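Local coordinates for protein dehydratase, IlvD/Edd family (Caulobacter crescentus, PDB 5OYN) that catalyses the dehydration of D-xylonate to 2-dehydro-3-deoxy-D-arabinonate in D-xylose degradation, and dehydrates D-gluconate with similar efficiency, at residues 15-18 with 24-27; 38-43 with 90-95; 47-52 with 83-88; 55-60 with 252-257. All blocks are in the same frame, centred on the assembly; numbering follows the deposited sequence.

Contact 1: residues 15-18 with 24-27; sequences PRRF and FDNP
The flat guanidinium of Arg17 meets Asp25 along its edge: the backbone O of Asp25 lies in its plane, the carboxylate oxygen OD2 stands at the edge close to that plane, and the ring of Pro27 approaches obliquely. The arrangement is a surface salt bridge closed across the short helix 21-24, with one partner in the loop leading into the helix and the other at its exit, where Asp25 is the first residue to leave helical geometry. A single nitrogen, NH2 of Arg17, does most of the work, at 2.7 Å from Asp25 OD2. The same nitrogen donates to Asp25 O at 3.1 Å, with an N-H...O angle of 158°. One arginine thus holds both the side chain and the main chain of Asp25. The carboxylate and guanidinium planes are turned 67° apart, and this is not the flat two-pronged pairing in which two nitrogens face two oxygens. Arg17 leaves the main chain with CG opposite the backbone nitrogen and bends at chi3 (-78°) before the guanidinium reaches Asp25. All three touching residues are exposed, so solvent probably competes for these charges. The neighbouring Phe18 packs edge to face with Tyr259. Asn26, which is buried, points away from Arg17; its N is bonded to Thr33 OG1 and its OD1 to His29 N. The other terminal nitrogen, Arg17 NH1, lies 3.8 Å from Pro27 CD.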
loop_
_atom_site.group_PDB
_atom_site.type_symbol
_atom_site.label_atom_id
_atom_site.label_comp_id
_atom_site.label_asym_id
_atom_site.label_seq_id
_atom_site.Cartn_x
_atom_site.Cartn_y
_atom_site.Cartn_z
ATOM N N PRO A 15 9.550 -8.337 -32.514
ATOM C CA PRO A 15 10.177 -9.008 -31.367
ATOM C C PRO A 15 11.685 -8.799 -31.324
ATOM O O PRO A 15 12.327 -8.457 -32.316
ATOM C CB PRO A 15 9.824 -10.487 -31.576
ATOM C CG PRO A 15 8.595 -10.466 -32.413
ATOM C CD PRO A 15 8.700 -9.250 -33.297
ATOM N N ARG A 16 12.245 -9.008 -30.138
ATOM C CA ARG A 16 13.661 -8.782 -29.888
ATOM C C ARG A 16 14.094 -9.688 -28.739
ATOM O O ARG A 16 13.287 -10.048 -27.876
ATOM C CB ARG A 16 13.927 -7.295 -29.585
ATOM C CG ARG A 16 15.355 -6.963 -29.178
ATOM C CD ARG A 16 15.521 -5.477 -28.765
ATOM N NE ARG A 16 15.126 -4.525 -29.809
ATOM C CZ ARG A 16 15.931 -4.115 -30.793
ATOM N NH1 ARG A 16 17.176 -4.583 -30.865
ATOM N NH2 ARG A 16 15.497 -3.245 -31.709
ATOM N N ARG A 17 15.356 -10.096 -28.754
ATOM C CA ARG A 17 15.897 -10.875 -27.644
ATOM C C ARG A 17 16.523 -9.874 -26.683
ATOM O O ARG A 17 17.636 -9.382 -26.908
ATOM C CB ARG A 17 16.898 -11.926 -28.113
ATOM C CG ARG A 17 17.873 -12.379 -27.012
ATOM C CD ARG A 17 18.431 -13.767 -27.241
ATOM N NE ARG A 17 17.464 -14.791 -26.868
ATOM C CZ ARG A 17 17.726 -15.776 -26.013
ATOM N NH1 ARG A 17 18.928 -15.861 -25.450
ATOM N NH2 ARG A 17 16.793 -16.677 -25.722
ATOM N N PHE A 18 15.785 -9.553 -25.623
ATOM C CA PHE A 18 16.258 -8.617 -24.624
ATOM C C PHE A 18 17.303 -9.278 -23.725
ATOM O O PHE A 18 17.350 -10.501 -23.586
ATOM C CB PHE A 18 15.080 -8.115 -23.810
ATOM C CG PHE A 18 14.030 -7.417 -24.624
ATOM C CD1 PHE A 18 14.201 -6.100 -25.013
ATOM C CD2 PHE A 18 12.856 -8.064 -24.968
ATOM C CE1 PHE A 18 13.226 -5.443 -25.746
ATOM C CE2 PHE A 18 11.876 -7.413 -25.701
ATOM C CZ PHE A 18 12.067 -6.100 -26.098
ATOM N N PHE A 24 16.497 -15.677 -18.262
ATOM C CA PHE A 24 15.255 -16.431 -18.212
ATOM C C PHE A 24 15.086 -17.410 -19.365
ATOM O O PHE A 24 14.183 -18.254 -19.311
ATOM C CB PHE A 24 14.066 -15.461 -18.179
ATOM C CG PHE A 24 14.051 -14.558 -16.968
ATOM C CD1 PHE A 24 14.616 -14.972 -15.764
ATOM C CD2 PHE A 24 13.471 -13.296 -17.034
ATOM C CE1 PHE A 24 14.603 -14.144 -14.658
ATOM C CE2 PHE A 24 13.458 -12.458 -15.925
ATOM C CZ PHE A 24 14.023 -12.882 -14.738
ATOM N N ASP A 25 15.921 -17.326 -20.398
ATOM C CA ASP A 25 15.883 -18.281 -21.503
ATOM C C ASP A 25 17.295 -18.467 -22.058
ATOM O O ASP A 25 17.542 -18.348 -23.261
ATOM C CB ASP A 25 14.896 -17.828 -22.579
ATOM C CG ASP A 25 14.738 -18.849 -23.687
ATOM O OD1 ASP A 25 14.447 -20.028 -23.383
ATOM O OD2 ASP A 25 14.907 -18.469 -24.865
ATOM N N ASN A 26 18.241 -18.764 -21.172
ATOM C CA ASN A 26 19.636 -18.903 -21.580
ATOM C C ASN A 26 19.818 -20.185 -22.386
ATOM O O ASN A 26 19.417 -21.265 -21.926
ATOM C CB ASN A 26 20.560 -18.907 -20.365
ATOM C CG ASN A 26 22.021 -18.837 -20.748
ATOM O OD1 ASN A 26 22.772 -19.787 -20.539
ATOM N ND2 ASN A 26 22.434 -17.709 -21.315
ATOM N N PRO A 27 20.417 -20.109 -23.590
ATOM C CA PRO A 27 20.574 -21.307 -24.432
ATOM C C PRO A 27 21.475 -22.367 -23.815
ATOM O O PRO A 27 21.094 -23.539 -23.718
ATOM C CB PRO A 27 21.179 -20.750 -25.726
ATOM C CG PRO A 27 21.763 -19.410 -25.345
ATOM C CD PRO A 27 20.926 -18.883 -24.236
#

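Contact 2: residues 38-43 with 90-95; sequences ERFMNY and IPMEFP. With FES (Fe2/s2 (inorganic) cluster), chain H.
Tyr43 OH is hydrogen-bonded to the backbone O of Asp65 of the second subunit, and Met92 SD is a mere neighbour of it across the contact, 4.0 Å from that hydroxyl oxygen. Met92 reaches both aromatic residues of the 38-43 segment, for its methyl CE sits over one face of the Phe40 ring, 3.5 Å from Phe40 CD1. That is a CH-pi contact, with CE 3.8 Å from the Phe40 ring centroid and shifted toward the rim. Met92 SD follows more obliquely at 4.6 Å from the same centroid, so that the side chain makes a Met-aromatic contact. The bend of Met92 at chi2 (-81°) turns its thioether end toward the ring. Met92 projects from strand 90-95, an outermost strand of the parallel four-stranded sheet, and the type I turn from Arg39 to Asn42, at the end of helix 30-39, packs against it there. Phe40 also meets Phe100 of the second subunit edge to face. Beside it, Arg39 NE is bonded to Glu38 OE2 at 2.7 Å in a salt bridge, while sulfur S1 of a [2Fe-2S] cluster lies over one face of the Arg39 guanidinium. With an alanine at Arg39, the Glu38 carboxylate would probably lose its mate and the cluster sulfur its guanidinium covering. The cluster is evidently the second subunit's, whose Cys210 Arg39 also touches; Arg39 NH1 is 3.7 Å from its FE2.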
loop_
_atom_site.group_PDB
_atom_site.type_symbol
_atom_site.label_atom_id
_atom_site.label_comp_id
_atom_site.label_asym_id
_atom_site.label_seq_id
_atom_site.Cartn_x
_atom_site.Cartn_y
_atom_site.Cartn_z
ATOM N N GLU A 38 13.369 -18.914 -10.531
ATOM C CA GLU A 38 12.709 -19.570 -9.412
ATOM C C GLU A 38 12.199 -18.562 -8.381
ATOM O O GLU A 38 11.007 -18.554 -8.045
ATOM C CB GLU A 38 13.672 -20.582 -8.803
ATOM C CG GLU A 38 13.291 -21.077 -7.457
ATOM C CD GLU A 38 14.192 -20.525 -6.382
ATOM O OE1 GLU A 38 15.313 -20.074 -6.729
ATOM O OE2 GLU A 38 13.786 -20.576 -5.196
ATOM N N ARG A 39 13.074 -17.681 -7.892
ATOM C CA ARG A 39 12.677 -16.818 -6.786
ATOM C C ARG A 39 11.841 -15.625 -7.237
ATOM O O ARG A 39 10.974 -15.168 -6.486
ATOM C CB ARG A 39 13.906 -16.332 -6.028
ATOM C CG ARG A 39 13.600 -15.974 -4.587
ATOM C CD ARG A 39 13.234 -17.208 -3.811
ATOM N NE ARG A 39 14.280 -18.215 -3.973
ATOM C CZ ARG A 39 15.231 -18.467 -3.077
ATOM N NH1 ARG A 39 15.266 -17.785 -1.935
ATOM N NH2 ARG A 39 16.147 -19.403 -3.319
ATOM N N PHE A 40 12.071 -15.113 -8.447
ATOM C CA PHE A 40 11.238 -14.041 -8.977
ATOM C C PHE A 40 9.761 -14.400 -9.023
ATOM O O PHE A 40 8.943 -13.541 -9.361
ATOM C CB PHE A 40 11.694 -13.666 -10.386
ATOM C CG PHE A 40 12.653 -12.537 -10.413
ATOM C CD1 PHE A 40 12.432 -11.417 -9.635
ATOM C CD2 PHE A 40 13.784 -12.594 -11.196
ATOM C CE1 PHE A 40 13.313 -10.374 -9.642
ATOM C CE2 PHE A 40 14.670 -11.545 -11.211
ATOM C CZ PHE A 40 14.435 -10.437 -10.430
ATOM N N MET A 41 9.394 -15.637 -8.726
ATOM C CA MET A 41 7.996 -16.040 -8.731
ATOM C C MET A 41 7.446 -16.202 -7.324
ATOM O O MET A 41 6.336 -16.718 -7.159
ATOM C CB MET A 41 7.821 -17.340 -9.522
ATOM C CG MET A 41 8.413 -17.299 -10.927
ATOM S SD MET A 41 8.013 -18.726 -11.955
ATOM C CE MET A 41 7.135 -19.770 -10.775
ATOM N N ASN A 42 8.183 -15.760 -6.305
ATOM C CA ASN A 42 7.829 -16.113 -4.939
ATOM C C ASN A 42 6.792 -15.178 -4.335
ATOM O O ASN A 42 6.339 -15.428 -3.212
ATOM C CB ASN A 42 9.104 -16.212 -4.079
ATOM C CG ASN A 42 9.457 -14.932 -3.305
ATOM O OD1 ASN A 42 8.961 -13.825 -3.569
ATOM N ND2 ASN A 42 10.354 -15.099 -2.328
ATOM N N TYR A 43 6.399 -14.120 -5.048
ATOM C CA TYR A 43 5.252 -13.315 -4.649
ATOM C C TYR A 43 4.172 -13.285 -5.718
ATOM O O TYR A 43 3.333 -12.382 -5.712
ATOM C CB TYR A 43 5.660 -11.890 -4.281
ATOM C CG TYR A 43 6.479 -11.133 -5.314
ATOM C CD1 TYR A 43 7.866 -11.256 -5.352
ATOM C CD2 TYR A 43 5.873 -10.261 -6.213
ATOM C CE1 TYR A 43 8.626 -10.556 -6.275
ATOM C CE2 TYR A 43 6.630 -9.554 -7.139
ATOM C CZ TYR A 43 8.003 -9.707 -7.159
ATOM O OH TYR A 43 8.757 -9.023 -8.064
ATOM N N ILE A 90 6.867 -5.892 -18.400
ATOM C CA ILE A 90 6.758 -6.443 -17.056
ATOM C C ILE A 90 7.502 -5.492 -16.123
ATOM O O ILE A 90 8.722 -5.342 -16.240
ATOM C CB ILE A 90 7.344 -7.865 -16.967
ATOM C CG1 ILE A 90 6.646 -8.808 -17.953
ATOM C CG2 ILE A 90 7.270 -8.398 -15.550
ATOM C CD1 ILE A 90 5.257 -9.230 -17.522
ATOM N N PRO A 91 6.836 -4.828 -15.187
ATOM C CA PRO A 91 7.547 -3.879 -14.325
ATOM C C PRO A 91 8.263 -4.570 -13.173
ATOM O O PRO A 91 7.877 -5.649 -12.712
ATOM C CB PRO A 91 6.433 -2.958 -13.819
ATOM C CG PRO A 91 5.169 -3.761 -13.944
ATOM C CD PRO A 91 5.407 -4.937 -14.845
ATOM N N MET A 92 9.336 -3.922 -12.723
ATOM C CA MET A 92 10.161 -4.357 -11.592
ATOM C C MET A 92 10.586 -3.080 -10.879
ATOM O O MET A 92 11.479 -2.367 -11.358
ATOM C CB MET A 92 11.393 -5.145 -12.031
ATOM C CG MET A 92 11.136 -6.557 -12.416
ATOM S SD MET A 92 11.017 -7.649 -11.000
ATOM C CE MET A 92 10.833 -9.236 -11.839
ATOM N N GLU A 93 9.955 -2.788 -9.751
ATOM C CA GLU A 93 10.320 -1.612 -8.978
ATOM C C GLU A 93 11.456 -1.987 -8.045
ATOM O O GLU A 93 11.504 -3.108 -7.532
ATOM C CB GLU A 93 9.122 -1.084 -8.195
ATOM C CG GLU A 93 9.352 0.211 -7.434
ATOM C CD GLU A 93 8.222 0.479 -6.441
ATOM O OE1 GLU A 93 8.338 1.457 -5.656
ATOM O OE2 GLU A 93 7.215 -0.285 -6.455
ATOM N N PHE A 94 12.388 -1.065 -7.858
ATOM C CA PHE A 94 13.526 -1.318 -6.994
ATOM C C PHE A 94 14.062 0.018 -6.535
ATOM O O PHE A 94 13.783 1.045 -7.162
ATOM C CB PHE A 94 14.615 -2.126 -7.719
ATOM C CG PHE A 94 15.208 -1.416 -8.904
ATOM C CD1 PHE A 94 16.295 -0.563 -8.752
ATOM C CD2 PHE A 94 14.678 -1.600 -10.173
ATOM C CE1 PHE A 94 16.831 0.094 -9.842
ATOM C CE2 PHE A 94 15.217 -0.942 -11.269
ATOM C CZ PHE A 94 16.291 -0.098 -11.100
ATOM N N PRO A 95 14.806 0.047 -5.437
ATOM C CA PRO A 95 15.222 1.332 -4.875
ATOM C C PRO A 95 16.650 1.702 -5.221
ATOM O O PRO A 95 17.405 0.886 -5.767
ATOM C CB PRO A 95 15.067 1.101 -3.372
ATOM C CG PRO A 95 15.397 -0.352 -3.195
ATOM C CD PRO A 95 15.054 -1.061 -4.494
HETATM FE FE1 FES H . 17.980 -14.668 -1.519
HETATM FE FE2 FES H . 18.869 -17.643 -1.303
HETATM S S1 FES H . 18.445 -16.259 -2.968
HETATM S S2 FES H . 18.312 -16.073 0.143
#

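Contact 3: residues 47-52 with 83-88; sequences PEELRS and GIRDAG
This is a buried ionic contact between two helices, in which Glu49 of helix 47-51 meets Arg85 from the last turns of helix 73-87. Only these two side chains touch, and they cross at about a right angle with their planes 54° apart. Glu49 has CG anti to its carbonyl carbon (chi1 -80°) and runs extended beyond it, which carries OE2 to the arginine. One oxygen takes the contact: Glu49 OE2 lies 3.2 Å from Arg85 NH1, which approaches the anti lone pair, on the side away from OE1. The N-H...O angle of 136° is far from straight, and Arg85 NH2 adds a weak bond to the same oxygen, so the two prongs converge on one atom. Helix 73-87 is the crossover of a beta-alpha-beta unit that joins the parallel strands 56-61 and 90-95. It ends at Gly88 in a Schellman motif, with weak bonds from Gly88 N to the O atoms of Ile84 and Arg85. Both charges have further partners, which are likely to help balance them. Glu49 OE1 accepts from Thr46 N and forms a salt bridge with Arg79 of the third subunit, and Arg85 NH1 pairs with Asp86 OD2 of that same subunit.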
loop_
_atom_site.group_PDB
_atom_site.type_symbol
_atom_site.label_atom_id
_atom_site.label_comp_id
_atom_site.label_asym_id
_atom_site.label_seq_id
_atom_site.Cartn_x
_atom_site.Cartn_y
_atom_site.Cartn_z
ATOM N N PRO A 47 5.103 -17.989 -14.469
ATOM C CA PRO A 47 6.185 -18.282 -15.418
ATOM C C PRO A 47 5.929 -17.696 -16.796
ATOM O O PRO A 47 6.876 -17.250 -17.461
ATOM C CB PRO A 47 6.221 -19.817 -15.443
ATOM C CG PRO A 47 5.544 -20.236 -14.189
ATOM C CD PRO A 47 4.495 -19.215 -13.928
ATOM N N GLU A 48 4.665 -17.655 -17.231
ATOM C CA GLU A 48 4.355 -17.099 -18.542
ATOM C C GLU A 48 4.746 -15.632 -18.632
ATOM O O GLU A 48 5.076 -15.148 -19.716
ATOM C CB GLU A 48 2.874 -17.291 -18.854
ATOM C CG GLU A 48 1.997 -16.120 -18.494
ATOM C CD GLU A 48 0.555 -16.332 -18.918
ATOM O OE1 GLU A 48 -0.009 -15.441 -19.601
ATOM O OE2 GLU A 48 -0.009 -17.394 -18.571
ATOM N N GLU A 49 4.751 -14.919 -17.507
ATOM C CA GLU A 49 5.200 -13.532 -17.523
ATOM C C GLU A 49 6.688 -13.445 -17.813
ATOM O O GLU A 49 7.113 -12.723 -18.721
ATOM C CB GLU A 49 4.887 -12.861 -16.191
ATOM C CG GLU A 49 3.457 -12.398 -16.057
ATOM C CD GLU A 49 3.104 -12.111 -14.621
ATOM O OE1 GLU A 49 3.062 -13.078 -13.830
ATOM O OE2 GLU A 49 2.891 -10.921 -14.285
ATOM N N LEU A 50 7.496 -14.180 -17.056
ATOM C CA LEU A 50 8.942 -14.061 -17.165
ATOM C C LEU A 50 9.520 -14.785 -18.377
ATOM O O LEU A 50 10.710 -14.616 -18.665
ATOM C CB LEU A 50 9.605 -14.588 -15.889
ATOM C CG LEU A 50 9.378 -13.760 -14.622
ATOM C CD1 LEU A 50 9.585 -14.599 -13.358
ATOM C CD2 LEU A 50 10.284 -12.537 -14.613
ATOM N N ARG A 51 8.721 -15.572 -19.095
ATOM C CA ARG A 51 9.239 -16.405 -20.174
ATOM C C ARG A 51 8.590 -16.117 -21.521
ATOM O O ARG A 51 8.837 -16.847 -22.486
ATOM C CB ARG A 51 9.069 -17.886 -19.819
ATOM C CG ARG A 51 9.846 -18.324 -18.583
ATOM C CD ARG A 51 10.529 -19.661 -18.820
ATOM N NE ARG A 51 9.560 -20.751 -18.905
ATOM C CZ ARG A 51 9.849 -21.982 -19.317
ATOM N NH1 ARG A 51 11.085 -22.281 -19.689
ATOM N NH2 ARG A 51 8.904 -22.911 -19.359
ATOM N N SER A 52 7.770 -15.080 -21.617
ATOM C CA SER A 52 7.095 -14.752 -22.862
ATOM C C SER A 52 7.873 -13.761 -23.716
ATOM O O SER A 52 7.381 -13.353 -24.774
ATOM C CB SER A 52 5.709 -14.181 -22.563
ATOM O OG SER A 52 5.841 -12.934 -21.896
ATOM N N GLY A 83 0.993 1.654 -16.883
ATOM C CA GLY A 83 1.423 2.000 -18.227
ATOM C C GLY A 83 2.229 0.887 -18.866
ATOM O O GLY A 83 1.930 0.443 -19.976
ATOM N N ILE A 84 3.258 0.413 -18.156
ATOM C CA ILE A 84 4.097 -0.682 -18.630
ATOM C C ILE A 84 3.266 -1.899 -19.014
ATOM O O ILE A 84 3.521 -2.545 -20.037
ATOM C CB ILE A 84 5.129 -1.042 -17.554
ATOM C CG1 ILE A 84 6.077 0.129 -17.313
ATOM C CG2 ILE A 84 5.833 -2.350 -17.902
ATOM C CD1 ILE A 84 6.984 -0.081 -16.104
ATOM N N ARG A 85 2.268 -2.248 -18.197
ATOM C CA ARG A 85 1.535 -3.483 -18.457
ATOM C C ARG A 85 0.555 -3.345 -19.616
ATOM O O ARG A 85 0.386 -4.287 -20.400
ATOM C CB ARG A 85 0.811 -3.955 -17.194
ATOM C CG ARG A 85 1.476 -5.184 -16.635
ATOM C CD ARG A 85 0.929 -5.598 -15.309
ATOM N NE ARG A 85 1.980 -6.157 -14.463
ATOM C CZ ARG A 85 2.498 -7.373 -14.616
ATOM N NH1 ARG A 85 2.059 -8.168 -15.586
ATOM N NH2 ARG A 85 3.458 -7.798 -13.795
ATOM N N ASP A 86 -0.121 -2.201 -19.734
ATOM C CA ASP A 86 -1.000 -2.008 -20.882
ATOM C C ASP A 86 -0.210 -2.117 -22.169
ATOM O O ASP A 86 -0.675 -2.695 -23.160
ATOM C CB ASP A 86 -1.702 -0.649 -20.810
ATOM C CG ASP A 86 -2.935 -0.675 -19.925
ATOM O OD1 ASP A 86 -3.040 -1.593 -19.071
ATOM O OD2 ASP A 86 -3.802 0.217 -20.088
ATOM N N ALA A 87 1.008 -1.616 -22.144
ATOM C CA ALA A 87 1.826 -1.488 -23.329
ATOM C C ALA A 87 2.656 -2.732 -23.604
ATOM O O ALA A 87 3.283 -2.816 -24.669
ATOM C CB ALA A 87 2.722 -0.247 -23.188
ATOM N N GLY A 88 2.690 -3.685 -22.680
ATOM C CA GLY A 88 3.262 -4.988 -22.934
ATOM C C GLY A 88 4.594 -5.319 -22.299
ATOM O O GLY A 88 5.258 -6.233 -22.775
#

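Contact 4: residues 55-60 with 252-257; sequences PIIGIA and QRIVDL
From CB of Ile57 the side chain forks toward helix 241-259, and each branch finds its own residue. The short branch, CG2, meets Ile254, with its methyl 3.5 Å from Ile254 CG2 and 4.0 Å from Ile254 CG1. The longer branch turns to Val255 instead: CG1 of Ile57 lies 3.9 Å from Val255 CG1, and the terminal CD1 is 3.8 Å from that same methyl. CD1 also comes within 4.1 Å of Val255 CA, so the tip rests against the helix backbone as well. The fork works because CG2 is anti to the backbone N while CG1 (chi1 -47°) is anti to the carbonyl carbon, which parts the two branches between consecutive helix residues. This is helix-on-sheet packing: strand 56-61 is an inner strand of the parallel four-stranded sheet, and helix 241-259 packs against one face of it, beside helix 73-87, whose Ile84 also touches Ile57. Replacing Ile57 with alanine would probably open a gap between strand and helix, leaving the methyls of Ile254 and Val255 without their partner. Ile57 and Ile254 lie alongside each other, pointing opposite ways, while Val255 stands roughly perpendicular to Ile57. Ile254 reaches on to Ala130 and Val132 of strand 130-135.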
loop_
_atom_site.group_PDB
_atom_site.type_symbol
_atom_site.label_atom_id
_atom_site.label_comp_id
_atom_site.label_asym_id
_atom_site.label_seq_id
_atom_site.Cartn_x
_atom_site.Cartn_y
_atom_site.Cartn_z
ATOM N N PRO A 55 9.741 -7.288 -22.295
ATOM C CA PRO A 55 10.900 -6.685 -21.625
ATOM C C PRO A 55 10.634 -6.410 -20.150
ATOM O O PRO A 55 9.550 -5.970 -19.751
ATOM C CB PRO A 55 11.133 -5.386 -22.404
ATOM C CG PRO A 55 9.786 -5.033 -22.946
ATOM C CD PRO A 55 8.976 -6.305 -23.085
ATOM N N ILE A 56 11.639 -6.707 -19.334
ATOM C CA ILE A 56 11.612 -6.365 -17.918
ATOM C C ILE A 56 11.916 -4.878 -17.814
ATOM O O ILE A 56 13.027 -4.446 -18.132
ATOM C CB ILE A 56 12.627 -7.184 -17.115
ATOM C CG1 ILE A 56 12.471 -8.684 -17.384
ATOM C CG2 ILE A 56 12.472 -6.877 -15.649
ATOM C CD1 ILE A 56 11.029 -9.193 -17.378
ATOM N N ILE A 57 10.936 -4.095 -17.368
ATOM C CA ILE A 57 11.096 -2.656 -17.189
ATOM C C ILE A 57 11.421 -2.379 -15.725
ATOM O O ILE A 57 10.571 -2.541 -14.852
ATOM C CB ILE A 57 9.846 -1.884 -17.626
ATOM C CG1 ILE A 57 9.361 -2.379 -18.992
ATOM C CG2 ILE A 57 10.157 -0.387 -17.651
ATOM C CD1 ILE A 57 10.186 -1.853 -20.147
ATOM N N GLY A 58 12.647 -1.956 -15.439
ATOM C CA GLY A 58 12.949 -1.474 -14.110
ATOM C C GLY A 58 12.288 -0.133 -13.849
ATOM O O GLY A 58 12.068 0.670 -14.759
ATOM N N ILE A 59 11.934 0.095 -12.587
ATOM C CA ILE A 59 11.477 1.397 -12.104
ATOM C C ILE A 59 12.380 1.742 -10.926
ATOM O O ILE A 59 12.338 1.067 -9.889
ATOM C CB ILE A 59 9.986 1.390 -11.699
ATOM C CG1 ILE A 59 9.114 0.879 -12.843
ATOM C CG2 ILE A 59 9.490 2.787 -11.350
ATOM C CD1 ILE A 59 7.659 0.740 -12.465
ATOM N N ALA A 60 13.223 2.759 -11.084
ATOM C CA ALA A 60 14.160 3.119 -10.017
ATOM C C ALA A 60 13.446 4.069 -9.064
ATOM O O ALA A 60 13.324 5.270 -9.331
ATOM C CB ALA A 60 15.442 3.717 -10.575
ATOM N N GLN A 252 3.751 3.538 -20.476
ATOM C CA GLN A 252 3.524 3.123 -21.859
ATOM C C GLN A 252 4.747 3.385 -22.729
ATOM O O GLN A 252 5.191 2.509 -23.484
ATOM C CB GLN A 252 2.317 3.863 -22.420
ATOM C CG GLN A 252 1.072 3.053 -22.390
ATOM C CD GLN A 252 -0.116 3.871 -22.778
ATOM O OE1 GLN A 252 -0.069 5.099 -22.745
ATOM N NE2 GLN A 252 -1.196 3.201 -23.164
ATOM N N ARG A 253 5.308 4.588 -22.636
ATOM C CA ARG A 253 6.357 4.967 -23.570
ATOM C C ARG A 253 7.631 4.157 -23.364
ATOM O O ARG A 253 8.390 3.957 -24.316
ATOM C CB ARG A 253 6.651 6.455 -23.439
ATOM C CG ARG A 253 7.648 6.968 -24.439
ATOM C CD ARG A 253 7.231 6.581 -25.847
ATOM N NE ARG A 253 8.268 6.909 -26.816
ATOM C CZ ARG A 253 8.209 6.610 -28.108
ATOM N NH1 ARG A 253 7.156 5.969 -28.595
ATOM N NH2 ARG A 253 9.209 6.954 -28.912
ATOM N N ILE A 254 7.899 3.692 -22.146
ATOM C CA ILE A 254 9.214 3.103 -21.904
ATOM C C ILE A 254 9.309 1.735 -22.551
ATOM O O ILE A 254 10.406 1.286 -22.888
ATOM C CB ILE A 254 9.538 3.046 -20.396
ATOM C CG1 ILE A 254 11.012 2.682 -20.149
ATOM C CG2 ILE A 254 8.638 2.047 -19.676
ATOM C CD1 ILE A 254 12.018 3.352 -21.052
ATOM N N VAL A 255 8.185 1.046 -22.754
ATOM C CA VAL A 255 8.293 -0.233 -23.443
ATOM C C VAL A 255 8.548 0.002 -24.931
ATOM O O VAL A 255 9.351 -0.708 -25.556
ATOM C CB VAL A 255 7.058 -1.125 -23.182
ATOM C CG1 VAL A 255 6.755 -1.213 -21.702
ATOM C CG2 VAL A 255 5.862 -0.634 -23.926
ATOM N N ASP A 256 7.909 1.030 -25.510
ATOM C CA ASP A 256 8.230 1.459 -26.869
ATOM C C ASP A 256 9.730 1.706 -27.023
ATOM O O ASP A 256 10.371 1.169 -27.932
ATOM C CB ASP A 256 7.454 2.731 -27.208
ATOM C CG ASP A 256 6.005 2.468 -27.557
ATOM O OD1 ASP A 256 5.683 1.341 -28.004
ATOM O OD2 ASP A 256 5.194 3.412 -27.398
ATOM N N LEU A 257 10.308 2.508 -26.128
ATOM C CA LEU A 257 11.741 2.759 -26.171
ATOM C C LEU A 257 12.546 1.477 -26.029
ATOM O O LEU A 257 13.685 1.406 -26.500
ATOM C CB LEU A 257 12.146 3.736 -25.068
ATOM C CG LEU A 257 11.647 5.175 -25.065
ATOM C CD1 LEU A 257 12.346 5.890 -23.925
ATOM C CD2 LEU A 257 11.953 5.856 -26.386
#

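The four contacts form one connected group on the same side of the chain's centre, contact 1 at the surface and the others buried. Contacts 3 and 4 have centres about 11 Å apart, and Ala87, two residues on from Arg85 of contact 3, packs on Val255 of contact 4. Contacts 2 and 4 are joined through the sheet, Ile90 O lying 2.8 Å from Ile57 N in a probable hydrogen bond between neighbouring strands. Phe24 ties contact 1 in, its CZ 3.6 Å from CD2 of Phe40 in contact 2 and its CE2 3.4 Å from Leu50 CD2 in contact 3. Contacts 2 and 3 both touch the third subunit, and contact 2 also borders the second, whose [2Fe-2S] cluster lies by Arg39.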